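Local atomic coordinates of metallo-carboxypeptidase (Pseudomonas aeruginosa, PDB entry 4A39), a protein that probably removes C-terminal residues from peptides or proteins as a zinc-dependent carboxypeptidase of the M14 family, a bacterial relative of the mammalian cytosolic carboxypeptidases. Residues Met14-Phe20 with His53-Gly58; Ser22-Gln26 with Leu38-Pro42; Gly92-Val98 with Arg119-Pro125; Ser152-Ile158 with Pro222-His227. One frame throughout, in Å; residues are numbered along the deposited sequence.

Contact 1: Met14-Phe20 with His53-Gly58; sequences MQIRADF and HFKVEG
Phe20, Lys55 and His53 interlock where two antiparallel strands of the N-terminal beta domain meet, 15-17 forming one outer edge of its sheet and 53-57 the next strand in. The aliphatic chain of Lys55 runs obliquely over one face of the Phe20 ring, CE standing 4.0 Å from the ring centroid as a CH-pi contact, while NZ beyond it makes a cation-pi interaction over the same face. With CG lodged between the backbone N and the carbonyl carbon (chi1 47°), the Phe20 ring also presents its edge to His53. CE1 of Phe20 sits centrally above the imidazole, in a T-shaped pair with planes 65° apart. A hydrogen bond between His53 ND1 and Ser22 OG holds the imidazole in turn.

Beyond this cluster, on the sheet face that carries Lys55, Arg17 extends to a salt bridge with Glu57, Arg17 NH2 lying 2.9 Å from Glu57 OE2, although guanidinium and carboxylate are turned 73° to each other. NH1 turns to Asp19, so one guanidinium joins two acids, which probably offset the nearby charge of Lys55. The other face is apolar: Ile16 runs alongside Phe54 and Val56 in a common direction, and its CG2 is 3.7 Å from Phe54 CD2. Four backbone hydrogen bonds fix the register, among them Lys55 N to Arg17 O at 2.9 Å.

Contact 2: Ser22-Gln26 with Leu38-Pro42; sequences SGNIQ and LAIRP
Asn24 OD1 receives the backbone N of Arg41 at 2.8 Å, the donor lying in the carbonyl plane on a lone pair. From the other arm of the same amide, ND2 donates to Arg41 O at 2.9 Å, so that one asparagine side chain grips both polar backbone atoms of one residue, much as a neighbouring strand would; ND2 also bonds Gly228 O. The reach depends on chi1 of -178°, which sets Asn24 CG opposite the backbone N and carries the amide across to the other segment.

The same amide serves as a platform. The Arg41 guanidinium folds back over it through bends at chi2 and chi3, and the two planes stack at 27°, Asn24 ND2 lying 3.6 Å above the centre of the guanidinium. NE is tied to Pro42 O, NH1 to a water that also lies weakly bonded to Ile25 N, and NH2 to His227 O.

Strand 36-39, which pairs with the outermost strand 26-29 of the N-terminal sheet, ends here. Gln26 and Ala39 form an antiparallel hydrogen-bonded pair: Gln26 N meets Ala39 O at 2.8 Å, and Ala39 N returns a bond to Gln26 O. Ile25 brings its CG1 branch to Leu38, Ile25 CG1 and Leu38 CB being 3.9 Å apart, and both side chains also pack on Phe54. The methyl CG2 of Ile40 rests 3.7 Å from Asn24 OD1.

Contact 3: Gly92-Val98 with Arg119-Pro125; sequences GERWFRV and RFAYFEP
Two first torsions bring an indole and a glutamate chain together: chi1 of -69° sets Trp95 CG opposite its carbonyl carbon, and chi1 of -173° sends Glu124 CG away from its own backbone N and over the indole. Glu124 CG then stands 3.8 Å from the centroid of the five-membered ring. Its neighbour Pro125 occupies the same face farther along, with CD 3.8 Å from the centroid of the six-membered ring. Two CH-pi contacts from consecutive residues therefore lie along the length of the indole, the proline crossing it at about a right angle. The far corner of the ring reaches strand 118-121, where Trp95 CZ3 meets Ala121 CB at 3.9 Å.

Polar ties across the contact pass through water. One water donates to Gly92 O and, at 2.8 Å, to Glu124 OE2; a second accepts from Trp95 N at 2.9 Å, donates to Glu93 O and bonds weakly to OE2. The Glu124 carboxylate also has a partner outside the two segments, Gly366. The indole NE1 makes a weak bond back to Gly92 O, which may help set the ring's rotation. Val98 CG2 touches the edge of Phe120 at CE1, and Arg97 is held by Gln85 O and further backbone carbonyls. Trp95 thus reaches past the intervening strand 87-89, touching Val87 and Ser89, to strand 118-121 in the antiparallel part of the N-terminal sheet.

Contact 4: Ser152-Ile158 with Pro222-His227; sequences SVQGRDI and PDGAFH
Hydrogen bonds and a salt bridge converge on the Asp223 carboxylate. Its OD1 accepts Ser152 OG at 2.7 Å and Arg156 NH1 at 2.9 Å, the two donors arriving from opposite faces of the carboxylate plane. The serine comes on the syn side, whereas the arginine stands above the plane, 55° out of it, even though OD1 lies within the plane of the guanidinium. OD2 takes the backbone N of Gln154 at 2.9 Å, again on the syn side. Three donors from one segment thus grip a buried carboxylate, an environment that would probably favour its ionised form. Ser152 OG is doubly engaged, since it also accepts Arg156 N at 2.8 Å.

Ser152 and Gln154 belong to a type I beta turn, Ser152 to Gly155, and Arg156 follows it; the turn joins the antiparallel strands 144-151 and 157-163 as a hairpin at the edge of the catalytic domain's mixed sheet. The acceptor belongs to the short helix 222-226, and the contact therefore pins the hairpin turn against that helix within the zinc carboxypeptidase fold.

Apolar and flat-group packing flanks the polar core. Pro222 and the Arg156 chain run antiparallel alongside one another, Pro222 CG lying 3.8 Å from Arg156 CB. The Arg156 guanidinium and Phe226 ring planes are 26° apart; Phe226 CB is over one guanidinium face, and Arg156 NH2 approaches Phe226 CD2 obliquely at 3.2 Å. Chi1 of 178° turns the Phe226 ring towards this arginine.

Overall arrangement
From the N terminus, the chain first pairs 14-20 with 53-58 in contact 1, closing a loop that contains the whole of contact 2, where 22-26 returns to 38-42. The two adjoin through His53, whose backbone O meets Asn24 N. Contact 3 follows in series; its strand 118-121 neighbours 53-57, so that contacts 1 to 3 all belong to the N-terminal sheet. Contact 4 closes last, over a much longer stretch, in the zinc carboxypeptidase domain. No loops cross. One junction of the two parts is where contact 2 touches contact 4, Ser22 N bonding to Phe226 O.

Contact 1: Met14-Phe20 with His53-Gly58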
# COMPACT_ATOMS: atom_id res chain seq x y z
N MET A 14 -11.35 -30.71 -7.03
CA MET A 14 -10.26 -29.74 -6.75
C MET A 14 -10.28 -29.37 -5.28
O MET A 14 -11.26 -29.63 -4.58
CB MET A 14 -10.45 -28.47 -7.59
CG MET A 14 -11.60 -27.61 -7.09
SD MET A 14 -11.96 -26.19 -8.15
CE MET A 14 -13.13 -26.93 -9.28
N GLN A 15 -9.20 -28.74 -4.80
CA GLN A 15 -9.13 -28.32 -3.41
C GLN A 15 -8.69 -26.86 -3.35
O GLN A 15 -7.78 -26.45 -4.06
CB GLN A 15 -8.15 -29.19 -2.63
CG GLN A 15 -8.57 -30.65 -2.54
CD GLN A 15 -8.24 -31.27 -1.20
OE1 GLN A 15 -7.07 -31.36 -0.81
NE2 GLN A 15 -9.27 -31.71 -0.49
N ILE A 16 -9.36 -26.09 -2.49
CA ILE A 16 -9.07 -24.67 -2.33
C ILE A 16 -8.69 -24.41 -0.88
O ILE A 16 -9.28 -24.99 0.03
CB ILE A 16 -10.30 -23.81 -2.72
CG1 ILE A 16 -10.63 -24.06 -4.19
CG2 ILE A 16 -10.02 -22.33 -2.47
CD1 ILE A 16 -11.86 -23.33 -4.70
N ARG A 17 -7.70 -23.56 -0.67
CA ARG A 17 -7.24 -23.25 0.68
C ARG A 17 -6.61 -21.87 0.77
O ARG A 17 -6.21 -21.28 -0.24
CB ARG A 17 -6.24 -24.32 1.14
CG ARG A 17 -4.97 -24.39 0.31
CD ARG A 17 -4.16 -25.64 0.67
NE ARG A 17 -2.95 -25.78 -0.13
CZ ARG A 17 -1.83 -25.10 0.06
NH1 ARG A 17 -1.74 -24.22 1.05
NH2 ARG A 17 -0.78 -25.30 -0.73
N ALA A 18 -6.52 -21.35 1.99
CA ALA A 18 -5.94 -20.04 2.24
C ALA A 18 -5.11 -20.07 3.52
O ALA A 18 -4.95 -19.04 4.18
CB ALA A 18 -7.04 -19.00 2.36
N ASP A 19 -4.58 -21.24 3.84
CA ASP A 19 -3.77 -21.43 5.04
C ASP A 19 -2.32 -21.04 4.83
O ASP A 19 -1.41 -21.87 4.89
CB ASP A 19 -3.87 -22.90 5.51
CG ASP A 19 -3.36 -23.88 4.47
OD1 ASP A 19 -3.60 -23.67 3.26
OD2 ASP A 19 -2.72 -24.89 4.87
N PHE A 20 -2.11 -19.75 4.59
CA PHE A 20 -0.77 -19.21 4.36
C PHE A 20 -0.75 -17.69 4.53
O PHE A 20 -1.80 -17.06 4.70
CB PHE A 20 -0.27 -19.60 2.96
CG PHE A 20 -1.28 -19.37 1.87
CD1 PHE A 20 -1.56 -18.08 1.42
CD2 PHE A 20 -1.95 -20.44 1.29
CE1 PHE A 20 -2.50 -17.87 0.41
CE2 PHE A 20 -2.89 -20.24 0.28
CZ PHE A 20 -3.17 -18.95 -0.16
N HIS A 53 -7.37 -13.92 -1.05
CA HIS A 53 -6.16 -14.56 -1.55
C HIS A 53 -6.28 -16.05 -1.26
O HIS A 53 -6.34 -16.46 -0.10
CB HIS A 53 -4.93 -13.97 -0.84
CG HIS A 53 -3.62 -14.52 -1.32
ND1 HIS A 53 -2.43 -14.23 -0.69
CD2 HIS A 53 -3.31 -15.34 -2.35
CE1 HIS A 53 -1.44 -14.84 -1.32
NE2 HIS A 53 -1.95 -15.52 -2.33
N PHE A 54 -6.33 -16.87 -2.30
CA PHE A 54 -6.45 -18.31 -2.12
C PHE A 54 -5.77 -19.10 -3.22
O PHE A 54 -5.45 -18.57 -4.28
CB PHE A 54 -7.93 -18.74 -2.04
CG PHE A 54 -8.74 -18.38 -3.25
CD1 PHE A 54 -9.36 -17.14 -3.36
CD2 PHE A 54 -8.91 -19.31 -4.29
CE1 PHE A 54 -10.12 -16.82 -4.48
CE2 PHE A 54 -9.67 -18.99 -5.41
CZ PHE A 54 -10.28 -17.74 -5.51
N LYS A 55 -5.53 -20.38 -2.94
CA LYS A 55 -4.89 -21.27 -3.90
C LYS A 55 -5.84 -22.39 -4.29
O LYS A 55 -6.60 -22.90 -3.46
CB LYS A 55 -3.62 -21.88 -3.30
CG LYS A 55 -2.51 -20.89 -3.01
CD LYS A 55 -1.23 -21.61 -2.59
CE LYS A 55 -0.15 -20.64 -2.17
NZ LYS A 55 1.10 -21.34 -1.76
N VAL A 56 -5.81 -22.76 -5.57
CA VAL A 56 -6.64 -23.85 -6.07
C VAL A 56 -5.69 -24.94 -6.56
O VAL A 56 -4.72 -24.66 -7.25
CB VAL A 56 -7.53 -23.40 -7.26
CG1 VAL A 56 -8.51 -24.51 -7.63
CG2 VAL A 56 -8.29 -22.13 -6.89
N GLU A 57 -5.95 -26.19 -6.18
CA GLU A 57 -5.10 -27.29 -6.61
C GLU A 57 -5.96 -28.43 -7.14
O GLU A 57 -7.15 -28.52 -6.82
CB GLU A 57 -4.23 -27.77 -5.44
CG GLU A 57 -3.41 -26.67 -4.80
CD GLU A 57 -2.67 -27.11 -3.54
OE1 GLU A 57 -3.09 -28.09 -2.89
OE2 GLU A 57 -1.66 -26.45 -3.20
N GLY A 58 -5.37 -29.28 -7.97
CA GLY A 58 -6.09 -30.41 -8.53
C GLY A 58 -7.11 -30.07 -9.61
O GLY A 58 -8.07 -30.81 -9.81

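Contact 2: Ser22-Gln26 with Leu38-Pro42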
# COMPACT_ATOMS: atom_id res chain seq x y z
N SER A 22 -1.10 -14.01 4.39
CA SER A 22 -2.06 -13.12 3.73
C SER A 22 -3.23 -13.84 3.08
O SER A 22 -4.01 -13.24 2.32
CB SER A 22 -1.37 -12.22 2.68
OG SER A 22 -1.09 -12.90 1.47
N GLY A 23 -3.38 -15.13 3.37
CA GLY A 23 -4.49 -15.87 2.80
C GLY A 23 -5.82 -15.41 3.36
O GLY A 23 -5.93 -15.03 4.53
N ASN A 24 -6.84 -15.41 2.51
CA ASN A 24 -8.19 -15.03 2.93
C ASN A 24 -9.27 -15.57 2.01
O ASN A 24 -9.39 -15.16 0.85
CB ASN A 24 -8.34 -13.50 3.02
CG ASN A 24 -9.73 -13.09 3.51
OD1 ASN A 24 -10.74 -13.68 3.11
ND2 ASN A 24 -9.78 -12.06 4.35
N ILE A 25 -10.05 -16.51 2.53
CA ILE A 25 -11.16 -17.10 1.80
C ILE A 25 -11.84 -18.17 2.64
O ILE A 25 -11.21 -18.78 3.51
CB ILE A 25 -10.71 -17.74 0.46
CG1 ILE A 25 -11.87 -17.70 -0.55
CG2 ILE A 25 -10.31 -19.19 0.66
CD1 ILE A 25 -12.19 -16.31 -1.04
N GLN A 26 -13.13 -18.37 2.39
CA GLN A 26 -13.93 -19.40 3.04
C GLN A 26 -14.52 -20.19 1.87
O GLN A 26 -15.14 -19.60 0.99
CB GLN A 26 -15.06 -18.78 3.88
CG GLN A 26 -14.58 -18.03 5.13
CD GLN A 26 -14.16 -18.94 6.27
OE1 GLN A 26 -13.48 -19.94 6.06
NE2 GLN A 26 -14.56 -18.59 7.49
N LEU A 38 -17.42 -19.15 -3.15
CA LEU A 38 -16.50 -18.79 -2.07
C LEU A 38 -16.98 -17.52 -1.38
O LEU A 38 -17.77 -16.77 -1.94
CB LEU A 38 -15.10 -18.53 -2.64
CG LEU A 38 -14.48 -19.60 -3.52
CD1 LEU A 38 -13.30 -19.01 -4.27
CD2 LEU A 38 -14.05 -20.80 -2.68
N ALA A 39 -16.47 -17.28 -0.18
CA ALA A 39 -16.82 -16.07 0.57
C ALA A 39 -15.54 -15.44 1.13
O ALA A 39 -14.59 -16.13 1.48
CB ALA A 39 -17.78 -16.40 1.71
N ILE A 40 -15.54 -14.11 1.21
CA ILE A 40 -14.39 -13.39 1.75
C ILE A 40 -14.55 -13.38 3.27
O ILE A 40 -15.66 -13.27 3.80
CB ILE A 40 -14.35 -11.94 1.20
CG1 ILE A 40 -14.34 -11.98 -0.34
CG2 ILE A 40 -13.09 -11.22 1.70
CD1 ILE A 40 -14.44 -10.61 -0.99
N ARG A 41 -13.43 -13.53 3.97
CA ARG A 41 -13.44 -13.56 5.43
C ARG A 41 -13.22 -12.17 6.05
O ARG A 41 -12.32 -11.44 5.65
CB ARG A 41 -12.34 -14.50 5.93
CG ARG A 41 -12.36 -14.76 7.44
CD ARG A 41 -10.94 -14.93 7.97
NE ARG A 41 -10.27 -13.65 8.12
CZ ARG A 41 -9.05 -13.37 7.66
NH1 ARG A 41 -8.35 -14.29 7.01
NH2 ARG A 41 -8.54 -12.16 7.85
N PRO A 42 -14.06 -11.80 7.03
CA PRO A 42 -13.90 -10.49 7.68
C PRO A 42 -12.59 -10.43 8.47
O PRO A 42 -12.02 -11.46 8.83
CB PRO A 42 -15.12 -10.42 8.60
CG PRO A 42 -16.15 -11.25 7.87
CD PRO A 42 -15.33 -12.43 7.43
O HOH W 1 -8.70 -17.17 5.65

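Contact 3: Gly92-Val98 with Arg119-Pro125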
# COMPACT_ATOMS: atom_id res chain seq x y z
N GLY A 92 3.22 -17.62 -8.66
CA GLY A 92 3.41 -16.69 -7.56
C GLY A 92 4.40 -15.60 -7.92
O GLY A 92 4.72 -14.75 -7.09
N GLU A 93 4.89 -15.63 -9.16
CA GLU A 93 5.84 -14.62 -9.64
C GLU A 93 5.24 -13.78 -10.75
O GLU A 93 5.38 -12.55 -10.75
CB GLU A 93 7.12 -15.28 -10.16
CG GLU A 93 8.06 -15.78 -9.07
CD GLU A 93 9.45 -16.08 -9.60
OE1 GLU A 93 10.06 -15.16 -10.18
OE2 GLU A 93 9.93 -17.22 -9.44
N ARG A 94 4.58 -14.43 -11.70
CA ARG A 94 3.93 -13.76 -12.82
C ARG A 94 2.43 -13.67 -12.52
O ARG A 94 1.75 -14.68 -12.45
CB ARG A 94 4.12 -14.54 -14.12
CG ARG A 94 5.56 -14.74 -14.54
CD ARG A 94 5.65 -15.68 -15.74
NE ARG A 94 5.13 -15.09 -16.97
CZ ARG A 94 5.00 -15.75 -18.12
NH1 ARG A 94 5.34 -17.03 -18.19
NH2 ARG A 94 4.52 -15.14 -19.19
N TRP A 95 1.93 -12.45 -12.32
CA TRP A 95 0.52 -12.25 -12.04
C TRP A 95 -0.22 -11.64 -13.23
O TRP A 95 0.28 -10.72 -13.89
CB TRP A 95 0.35 -11.37 -10.79
CG TRP A 95 0.79 -12.06 -9.53
CD1 TRP A 95 2.07 -12.23 -9.09
CD2 TRP A 95 -0.05 -12.74 -8.59
NE1 TRP A 95 2.08 -12.98 -7.93
CE2 TRP A 95 0.79 -13.30 -7.61
CE3 TRP A 95 -1.43 -12.93 -8.49
CZ2 TRP A 95 0.29 -14.04 -6.52
CZ3 TRP A 95 -1.93 -13.67 -7.41
CH2 TRP A 95 -1.06 -14.21 -6.44
N PHE A 96 -1.41 -12.16 -13.51
CA PHE A 96 -2.21 -11.69 -14.63
C PHE A 96 -3.68 -11.50 -14.26
O PHE A 96 -4.21 -12.17 -13.38
CB PHE A 96 -2.12 -12.69 -15.79
CG PHE A 96 -2.45 -14.11 -15.41
CD1 PHE A 96 -1.46 -14.96 -14.91
CD2 PHE A 96 -3.74 -14.60 -15.57
CE1 PHE A 96 -1.76 -16.28 -14.58
CE2 PHE A 96 -4.05 -15.92 -15.23
CZ PHE A 96 -3.06 -16.76 -14.74
N ARG A 97 -4.34 -10.57 -14.95
CA ARG A 97 -5.75 -10.29 -14.70
C ARG A 97 -6.63 -11.28 -15.46
O ARG A 97 -6.25 -11.76 -16.54
CB ARG A 97 -6.08 -8.86 -15.15
CG ARG A 97 -5.32 -7.76 -14.41
CD ARG A 97 -5.90 -7.48 -13.03
NE ARG A 97 -5.07 -6.53 -12.29
CZ ARG A 97 -5.52 -5.74 -11.31
NH1 ARG A 97 -6.79 -5.79 -10.94
NH2 ARG A 97 -4.69 -4.91 -10.69
N VAL A 98 -7.79 -11.59 -14.89
CA VAL A 98 -8.73 -12.52 -15.52
C VAL A 98 -10.10 -11.87 -15.67
O VAL A 98 -10.47 -10.99 -14.89
CB VAL A 98 -8.88 -13.82 -14.68
CG1 VAL A 98 -7.57 -14.59 -14.68
CG2 VAL A 98 -9.30 -13.48 -13.25
N ARG A 119 -3.27 -19.46 -8.17
CA ARG A 119 -3.61 -18.63 -7.02
C ARG A 119 -4.36 -17.40 -7.51
O ARG A 119 -4.11 -16.91 -8.61
CB ARG A 119 -2.36 -18.17 -6.27
CG ARG A 119 -1.46 -19.28 -5.73
CD ARG A 119 -0.21 -19.48 -6.58
NE ARG A 119 0.62 -20.55 -6.04
CZ ARG A 119 1.40 -20.42 -4.97
NH1 ARG A 119 1.48 -19.26 -4.33
NH2 ARG A 119 2.08 -21.47 -4.52
N PHE A 120 -5.30 -16.91 -6.70
CA PHE A 120 -6.05 -15.70 -7.02
C PHE A 120 -5.91 -14.75 -5.83
O PHE A 120 -5.85 -15.20 -4.68
CB PHE A 120 -7.55 -15.97 -7.24
CG PHE A 120 -7.85 -16.75 -8.48
CD1 PHE A 120 -8.06 -16.09 -9.69
CD2 PHE A 120 -7.94 -18.14 -8.45
CE1 PHE A 120 -8.37 -16.79 -10.84
CE2 PHE A 120 -8.25 -18.85 -9.60
CZ PHE A 120 -8.47 -18.18 -10.80
N ALA A 121 -5.84 -13.46 -6.11
CA ALA A 121 -5.72 -12.46 -5.05
C ALA A 121 -6.32 -11.13 -5.50
O ALA A 121 -6.51 -10.91 -6.70
CB ALA A 121 -4.26 -12.27 -4.65
N TYR A 122 -6.60 -10.26 -4.55
CA TYR A 122 -7.19 -8.96 -4.85
C TYR A 122 -6.13 -8.05 -5.48
O TYR A 122 -6.45 -7.14 -6.25
CB TYR A 122 -7.77 -8.35 -3.57
CG TYR A 122 -8.61 -7.10 -3.76
CD1 TYR A 122 -9.43 -6.95 -4.89
CD2 TYR A 122 -8.62 -6.10 -2.80
CE1 TYR A 122 -10.23 -5.82 -5.05
CE2 TYR A 122 -9.41 -4.96 -2.95
CZ TYR A 122 -10.21 -4.83 -4.08
OH TYR A 122 -10.99 -3.70 -4.23
N PHE A 123 -4.87 -8.30 -5.14
CA PHE A 123 -3.73 -7.58 -5.70
C PHE A 123 -2.51 -8.47 -5.50
O PHE A 123 -2.51 -9.35 -4.64
CB PHE A 123 -3.49 -6.24 -4.99
CG PHE A 123 -2.57 -5.31 -5.75
CD1 PHE A 123 -3.06 -4.53 -6.79
CD2 PHE A 123 -1.21 -5.26 -5.45
CE1 PHE A 123 -2.21 -3.71 -7.52
CE2 PHE A 123 -0.35 -4.44 -6.18
CZ PHE A 123 -0.85 -3.66 -7.22
N GLU A 124 -1.46 -8.25 -6.30
CA GLU A 124 -0.23 -9.03 -6.18
C GLU A 124 0.23 -8.92 -4.72
O GLU A 124 0.65 -7.85 -4.28
CB GLU A 124 0.83 -8.47 -7.13
CG GLU A 124 2.10 -9.30 -7.21
CD GLU A 124 3.01 -8.87 -8.36
OE1 GLU A 124 2.67 -7.92 -9.09
OE2 GLU A 124 4.07 -9.51 -8.52
N PRO A 125 0.19 -10.03 -3.96
CA PRO A 125 0.58 -10.05 -2.54
C PRO A 125 2.04 -9.79 -2.20
O PRO A 125 2.95 -10.15 -2.96
CB PRO A 125 0.15 -11.44 -2.07
CG PRO A 125 -0.87 -11.88 -3.08
CD PRO A 125 -0.30 -11.36 -4.37
O HOH W 2 4.85 -11.60 -6.91
O HOH W 3 3.45 -10.08 -11.62

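Contact 4: Ser152-Ile158 with Pro222-His227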
# COMPACT_ATOMS: atom_id res chain seq x y z
N SER A 152 4.44 -4.97 17.09
CA SER A 152 3.01 -5.04 16.82
C SER A 152 2.26 -5.72 17.97
O SER A 152 2.87 -6.29 18.87
CB SER A 152 2.76 -5.83 15.54
OG SER A 152 3.04 -7.20 15.74
N VAL A 153 0.94 -5.65 17.93
CA VAL A 153 0.12 -6.27 18.96
C VAL A 153 0.50 -7.73 19.18
O VAL A 153 0.58 -8.19 20.33
CB VAL A 153 -1.37 -6.18 18.59
CG1 VAL A 153 -2.20 -7.01 19.56
CG2 VAL A 153 -1.82 -4.73 18.61
N GLN A 154 0.75 -8.45 18.10
CA GLN A 154 1.10 -9.87 18.20
C GLN A 154 2.60 -10.18 18.21
O GLN A 154 3.00 -11.32 18.00
CB GLN A 154 0.41 -10.65 17.08
CG GLN A 154 -1.11 -10.48 17.08
CD GLN A 154 -1.79 -11.43 16.13
OE1 GLN A 154 -1.34 -11.62 15.00
NE2 GLN A 154 -2.89 -12.04 16.58
N GLY A 155 3.42 -9.16 18.44
CA GLY A 155 4.86 -9.39 18.52
C GLY A 155 5.67 -9.50 17.25
O GLY A 155 6.64 -10.26 17.20
N ARG A 156 5.28 -8.76 16.21
CA ARG A 156 6.02 -8.77 14.96
C ARG A 156 6.77 -7.44 14.86
O ARG A 156 6.32 -6.42 15.39
CB ARG A 156 5.07 -8.95 13.78
CG ARG A 156 4.39 -10.32 13.76
CD ARG A 156 3.64 -10.56 12.45
NE ARG A 156 3.13 -11.93 12.37
CZ ARG A 156 2.03 -12.36 13.00
NH1 ARG A 156 1.32 -11.54 13.75
NH2 ARG A 156 1.66 -13.63 12.88
N ASP A 157 7.92 -7.44 14.20
CA ASP A 157 8.74 -6.24 14.06
C ASP A 157 8.20 -5.16 13.13
O ASP A 157 7.66 -5.45 12.07
CB ASP A 157 10.14 -6.59 13.55
CG ASP A 157 11.02 -7.22 14.61
OD1 ASP A 157 10.82 -6.92 15.80
OD2 ASP A 157 11.93 -8.00 14.25
N ILE A 158 8.36 -3.90 13.56
CA ILE A 158 7.98 -2.74 12.76
C ILE A 158 9.30 -1.98 12.58
O ILE A 158 9.63 -1.09 13.37
CB ILE A 158 7.00 -1.80 13.50
CG1 ILE A 158 5.79 -2.58 14.02
CG2 ILE A 158 6.55 -0.69 12.56
CD1 ILE A 158 4.92 -3.14 12.94
N PRO A 222 2.17 -5.49 10.13
CA PRO A 222 2.55 -6.88 9.83
C PRO A 222 1.52 -7.91 10.28
O PRO A 222 1.34 -8.93 9.60
CB PRO A 222 3.89 -7.04 10.55
CG PRO A 222 3.79 -6.06 11.69
CD PRO A 222 3.15 -4.86 11.03
N ASP A 223 0.85 -7.67 11.40
CA ASP A 223 -0.16 -8.62 11.88
C ASP A 223 -1.31 -8.72 10.88
O ASP A 223 -1.70 -9.81 10.47
CB ASP A 223 -0.74 -8.18 13.23
CG ASP A 223 0.30 -8.15 14.33
OD1 ASP A 223 1.41 -8.70 14.14
OD2 ASP A 223 -0.01 -7.59 15.40
N GLY A 224 -1.84 -7.57 10.48
CA GLY A 224 -2.94 -7.56 9.53
C GLY A 224 -2.57 -8.18 8.20
O GLY A 224 -3.35 -8.93 7.62
N ALA A 225 -1.38 -7.86 7.69
CA ALA A 225 -0.95 -8.41 6.41
C ALA A 225 -0.87 -9.93 6.47
O ALA A 225 -1.45 -10.63 5.64
CB ALA A 225 0.41 -7.82 6.02
N PHE A 226 -0.16 -10.45 7.47
CA PHE A 226 -0.01 -11.90 7.62
C PHE A 226 -1.36 -12.62 7.72
O PHE A 226 -1.54 -13.70 7.15
CB PHE A 226 0.82 -12.22 8.86
CG PHE A 226 0.98 -13.69 9.11
CD1 PHE A 226 1.85 -14.45 8.34
CD2 PHE A 226 0.22 -14.32 10.09
CE1 PHE A 226 1.96 -15.83 8.55
CE2 PHE A 226 0.32 -15.69 10.30
CZ PHE A 226 1.19 -16.45 9.53
N HIS A 227 -2.31 -12.02 8.44
CA HIS A 227 -3.61 -12.65 8.61
C HIS A 227 -4.60 -12.44 7.47
O HIS A 227 -5.75 -12.87 7.55
CB HIS A 227 -4.24 -12.21 9.93
CG HIS A 227 -3.67 -12.91 11.12
ND1 HIS A 227 -2.91 -12.26 12.07
CD2 HIS A 227 -3.69 -14.21 11.48
CE1 HIS A 227 -2.49 -13.14 12.97
NE2 HIS A 227 -2.95 -14.33 12.63